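Local coordinates for alternansucrase (Leuconostoc mesenteroides, PDB 6HVG), which belongs to glycoside hydrolase family 70, a group of large multidomain enzymes built round a TIM-barrel-like catalytic domain, at residues H654-P666 against Q672-T684. Residues are numbered along the deposited sequence; the frame is centred on the assembly and turned at random.
Sequences HLSILEDWNGKDP and QGNAQLTMDYTVT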
loop_
_atom_site.group_PDB
_atom_site.type_symbol
_atom_site.label_atom_id
_atom_site.label_comp_id
_atom_site.label_asym_id
_atom_site.label_seq_id
_atom_site.Cartn_x
_atom_site.Cartn_y
_atom_site.Cartn_z
ATOM N N HIS A 654 12.010 5.643 32.254
ATOM C CA HIS A 654 11.212 4.745 31.429
ATOM C C HIS A 654 10.775 5.478 30.169
ATOM O O HIS A 654 9.575 5.584 29.884
ATOM C CB HIS A 654 9.991 4.238 32.205
ATOM C CG HIS A 654 10.339 3.526 33.468
ATOM N ND1 HIS A 654 10.554 4.198 34.653
ATOM C CD2 HIS A 654 10.509 2.212 33.741
ATOM C CE1 HIS A 654 10.855 3.327 35.600
ATOM N NE2 HIS A 654 10.819 2.114 35.074
ATOM N N LEU A 655 11.767 5.979 29.425
ATOM C CA LEU A 655 11.520 6.636 28.136
ATOM C C LEU A 655 10.665 5.771 27.228
ATOM O O LEU A 655 11.007 4.634 26.992
ATOM C CB LEU A 655 12.829 6.936 27.403
ATOM C CG LEU A 655 13.508 8.248 27.736
ATOM C CD1 LEU A 655 14.889 8.258 27.103
ATOM C CD2 LEU A 655 12.674 9.427 27.244
ATOM N N SER A 656 9.568 6.354 26.734
ATOM C CA SER A 656 8.570 5.675 25.892
ATOM C C SER A 656 8.121 6.553 24.725
ATOM O O SER A 656 7.850 7.747 24.909
ATOM C CB SER A 656 7.328 5.315 26.719
ATOM O OG SER A 656 7.624 4.278 27.629
ATOM N N ILE A 657 8.023 5.963 23.534
ATOM C CA ILE A 657 7.704 6.713 22.321
ATOM C C ILE A 657 6.472 6.148 21.630
ATOM O O ILE A 657 6.101 4.989 21.835
ATOM C CB ILE A 657 8.901 6.767 21.337
ATOM C CG1 ILE A 657 9.234 5.372 20.795
ATOM C CG2 ILE A 657 10.098 7.398 22.030
ATOM C CD1 ILE A 657 10.425 5.338 19.841
ATOM N N LEU A 658 5.836 6.984 20.819
ATOM C CA LEU A 658 4.668 6.614 20.026
ATOM C C LEU A 658 5.010 6.724 18.547
ATOM O O LEU A 658 5.619 7.703 18.123
ATOM C CB LEU A 658 3.521 7.590 20.271
ATOM C CG LEU A 658 2.916 7.671 21.653
ATOM C CD1 LEU A 658 2.015 8.880 21.750
ATOM C CD2 LEU A 658 2.180 6.372 21.987
ATOM N N GLU A 659 4.581 5.743 17.752
ATOM C CA GLU A 659 4.487 5.872 16.291
ATOM C C GLU A 659 3.107 6.458 15.997
ATOM O O GLU A 659 2.147 5.709 15.836
ATOM C CB GLU A 659 4.629 4.522 15.608
ATOM C CG GLU A 659 4.869 4.583 14.100
ATOM C CD GLU A 659 4.324 3.374 13.308
ATOM O OE1 GLU A 659 3.915 2.354 13.892
ATOM O OE2 GLU A 659 4.289 3.439 12.062
ATOM N N ASP A 660 3.019 7.799 15.978
ATOM C CA ASP A 660 1.757 8.520 15.845
ATOM C C ASP A 660 1.803 9.513 14.677
ATOM O O ASP A 660 2.154 10.663 14.855
ATOM C CB ASP A 660 1.417 9.224 17.154
ATOM C CG ASP A 660 2.410 10.330 17.523
ATOM O OD1 ASP A 660 3.627 10.203 17.195
ATOM O OD2 ASP A 660 1.965 11.326 18.164
ATOM N N TRP A 661 1.425 9.050 13.486
ATOM C CA TRP A 661 1.669 9.796 12.263
ATOM C C TRP A 661 0.715 10.974 12.029
ATOM O O TRP A 661 1.107 11.936 11.382
ATOM C CB TRP A 661 1.628 8.872 11.056
ATOM C CG TRP A 661 2.718 7.893 10.965
ATOM C CD1 TRP A 661 2.639 6.563 11.211
ATOM C CD2 TRP A 661 4.074 8.149 10.588
ATOM N NE1 TRP A 661 3.867 5.957 11.008
ATOM C CE2 TRP A 661 4.764 6.913 10.623
ATOM C CE3 TRP A 661 4.777 9.298 10.224
ATOM C CZ2 TRP A 661 6.113 6.802 10.315
ATOM C CZ3 TRP A 661 6.113 9.175 9.905
ATOM C CH2 TRP A 661 6.765 7.943 9.955
ATOM N N ASN A 662 -0.510 10.923 12.558
ATOM C CA ASN A 662 -1.481 11.987 12.279
ATOM C C ASN A 662 -0.990 13.327 12.792
ATOM O O ASN A 662 -0.480 13.422 13.893
ATOM C CB ASN A 662 -2.850 11.698 12.895
ATOM C CG ASN A 662 -3.933 12.633 12.369
ATOM O OD1 ASN A 662 -4.002 13.803 12.738
ATOM N ND2 ASN A 662 -4.788 12.114 11.519
ATOM N N GLY A 663 -1.166 14.357 11.976
ATOM C CA GLY A 663 -0.687 15.689 12.275
ATOM C C GLY A 663 -1.348 16.319 13.480
ATOM O O GLY A 663 -0.830 17.310 13.982
ATOM N N LYS A 664 -2.474 15.769 13.944
ATOM C CA LYS A 664 -3.137 16.261 15.143
ATOM C C LYS A 664 -2.880 15.394 16.405
ATOM O O LYS A 664 -3.424 15.693 17.474
ATOM C CB LYS A 664 -4.637 16.367 14.900
ATOM C CG LYS A 664 -5.087 17.596 14.129
ATOM C CD LYS A 664 -6.597 17.571 13.840
ATOM C CE LYS A 664 -7.425 17.422 15.128
ATOM N NZ LYS A 664 -8.909 17.536 14.984
ATOM N N ASP A 665 -2.061 14.351 16.288
ATOM C CA ASP A 665 -1.730 13.497 17.421
ATOM C C ASP A 665 -0.873 14.207 18.506
ATOM O O ASP A 665 -1.086 14.017 19.693
ATOM C CB ASP A 665 -0.994 12.228 16.943
ATOM C CG ASP A 665 -1.925 11.161 16.364
ATOM O OD1 ASP A 665 -3.149 11.347 16.447
ATOM O OD2 ASP A 665 -1.414 10.124 15.847
ATOM N N PRO A 666 0.113 15.010 18.104
ATOM C CA PRO A 666 0.882 15.732 19.112
ATOM C C PRO A 666 0.041 16.444 20.148
ATOM O O PRO A 666 0.324 16.345 21.318
ATOM C CB PRO A 666 1.652 16.749 18.280
ATOM C CG PRO A 666 1.933 16.010 17.029
ATOM C CD PRO A 666 0.669 15.217 16.762
ATOM N N GLN A 672 -3.574 14.655 26.912
ATOM C CA GLN A 672 -3.646 13.484 27.764
ATOM C C GLN A 672 -2.406 13.279 28.660
ATOM O O GLN A 672 -2.267 12.240 29.289
ATOM C CB GLN A 672 -3.920 12.250 26.915
ATOM C CG GLN A 672 -5.210 12.320 26.105
ATOM C CD GLN A 672 -6.453 12.568 26.951
ATOM O OE1 GLN A 672 -6.707 11.864 27.922
ATOM N NE2 GLN A 672 -7.239 13.560 26.566
ATOM N N GLY A 673 -1.526 14.271 28.741
ATOM C CA GLY A 673 -0.450 14.276 29.737
ATOM C C GLY A 673 0.892 13.692 29.310
ATOM O O GLY A 673 1.747 13.452 30.146
ATOM N N ASN A 674 1.086 13.476 28.008
ATOM C CA ASN A 674 2.347 12.975 27.490
ATOM C C ASN A 674 2.881 11.709 28.177
ATOM O O ASN A 674 4.034 11.659 28.567
ATOM C CB ASN A 674 3.384 14.097 27.547
ATOM C CG ASN A 674 3.020 15.254 26.646
ATOM O OD1 ASN A 674 3.039 15.142 25.424
ATOM N ND2 ASN A 674 2.713 16.376 27.238
ATOM N N ALA A 675 2.041 10.690 28.328
ATOM C CA ALA A 675 2.466 9.397 28.908
ATOM C C ALA A 675 3.525 8.686 28.065
ATOM O O ALA A 675 4.353 7.953 28.584
ATOM C CB ALA A 675 1.262 8.492 29.116
ATOM N N GLN A 676 3.477 8.899 26.758
ATOM C CA GLN A 676 4.542 8.477 25.842
ATOM C C GLN A 676 4.858 9.671 24.946
ATOM O O GLN A 676 3.975 10.486 24.669
ATOM C CB GLN A 676 4.099 7.306 24.963
ATOM C CG GLN A 676 3.597 6.076 25.705
ATOM C CD GLN A 676 2.117 6.148 26.062
ATOM O OE1 GLN A 676 1.358 6.901 25.450
ATOM N NE2 GLN A 676 1.723 5.429 27.118
ATOM N N LEU A 677 6.102 9.776 24.493
ATOM C CA LEU A 677 6.503 10.898 23.658
ATOM C C LEU A 677 5.929 10.809 22.252
ATOM O O LEU A 677 6.071 9.792 21.590
ATOM C CB LEU A 677 8.025 10.992 23.563
ATOM C CG LEU A 677 8.767 11.276 24.861
ATOM C CD1 LEU A 677 10.257 11.212 24.564
ATOM C CD2 LEU A 677 8.371 12.618 25.455
ATOM N N THR A 678 5.290 11.886 21.800
ATOM C CA THR A 678 4.905 11.994 20.389
ATOM C C THR A 678 6.126 12.134 19.495
ATOM O O THR A 678 7.143 12.677 19.907
ATOM C CB THR A 678 3.993 13.205 20.111
ATOM O OG1 THR A 678 3.630 13.214 18.728
ATOM C CG2 THR A 678 4.705 14.526 20.443
ATOM N N MET A 679 6.004 11.671 18.257
ATOM C CA MET A 679 6.978 12.023 17.236
ATOM C C MET A 679 6.714 13.454 16.817
ATOM O O MET A 679 5.636 14.011 17.076
ATOM C CB MET A 679 6.875 11.107 16.022
ATOM C CG MET A 679 5.917 11.594 14.932
ATOM S SD MET A 679 5.473 10.408 13.670
ATOM C CE MET A 679 6.948 9.505 13.342
ATOM N N ASP A 680 7.697 14.039 16.138
ATOM C CA ASP A 680 7.574 15.384 15.594
ATOM C C ASP A 680 7.831 15.313 14.103
ATOM O O ASP A 680 8.930 15.593 13.631
ATOM C CB ASP A 680 8.554 16.330 16.285
ATOM C CG ASP A 680 8.460 17.755 15.762
ATOM O OD1 ASP A 680 7.493 18.066 15.024
ATOM O OD2 ASP A 680 9.367 18.564 16.088
ATOM N N TYR A 681 6.792 14.926 13.363
ATOM C CA TYR A 681 6.900 14.779 11.921
ATOM C C TYR A 681 7.123 16.129 11.228
ATOM O O TYR A 681 7.653 16.158 10.130
ATOM C CB TYR A 681 5.664 14.081 11.338
ATOM C CG TYR A 681 5.858 13.672 9.897
ATOM C CD1 TYR A 681 6.928 12.855 9.534
ATOM C CD2 TYR A 681 5.008 14.130 8.885
ATOM C CE1 TYR A 681 7.139 12.488 8.212
ATOM C CE2 TYR A 681 5.224 13.780 7.553
ATOM C CZ TYR A 681 6.289 12.955 7.225
ATOM O OH TYR A 681 6.526 12.572 5.924
ATOM N N THR A 682 6.755 17.236 11.870
ATOM C CA THR A 682 6.896 18.545 11.243
ATOM C C THR A 682 8.359 18.820 10.903
ATOM O O THR A 682 8.657 19.331 9.820
ATOM C CB THR A 682 6.336 19.696 12.115
ATOM O OG1 THR A 682 7.081 19.793 13.328
ATOM C CG2 THR A 682 4.857 19.477 12.456
ATOM N N VAL A 683 9.269 18.454 11.810
ATOM C CA VAL A 683 10.707 18.618 11.566
ATOM C C VAL A 683 11.253 17.539 10.601
ATOM O O VAL A 683 12.061 17.844 9.727
ATOM C CB VAL A 683 11.535 18.718 12.890
ATOM C CG1 VAL A 683 11.627 17.395 13.622
ATOM C CG2 VAL A 683 12.938 19.204 12.618
ATOM N N THR A 684 10.808 16.295 10.742
ATOM C CA THR A 684 11.209 15.224 9.821
ATOM C C THR A 684 10.765 15.525 8.385
ATOM O O THR A 684 11.511 15.298 7.412
ATOM C CB THR A 684 10.612 13.875 10.236
ATOM O OG1 THR A 684 10.922 13.608 11.609
ATOM C CG2 THR A 684 11.140 12.754 9.344
#
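With CG of Asp660 turned between its backbone N and carbonyl carbon (chi1 65°) and OG1 of Thr678 trans to its own N (chi1 -178°), carboxylate and hydroxyl meet at 2.6 Å from OD2 to OG1. Asp660 OD1 receives Met679 N on its syn lone pair at 3.0 Å, an almost straight bond, and the two oxygens of the carboxylate thus meet consecutive residues, Thr678 and Met679. Pro666 CG lies against the same hydroxyl. Upstream, the backbones of Ile657 and Leu677 form a single bridge: Leu677 N donates to Ser656 O at 2.7 Å and Leu658 N to Leu677 O at 2.9 Å. Leu658 CG packs on Gln676 CB, 3.5 Å away, the two side chains crossing at about a right angle. A bend at chi3 carries Met679 CE over the six-membered ring of Trp661, 3.7 Å from its centroid, with SD above the same face. The indole edge points at the face of Tyr681, planes at 81°, in an offset T-shaped pair. Strands 657-658 and 678-679, joined through helix 665-671, are neighbours in the parallel barrel, and this buried contact helps close its ring; the Asp660 carboxylate probably stays ionised, helped by the N-H of Met679.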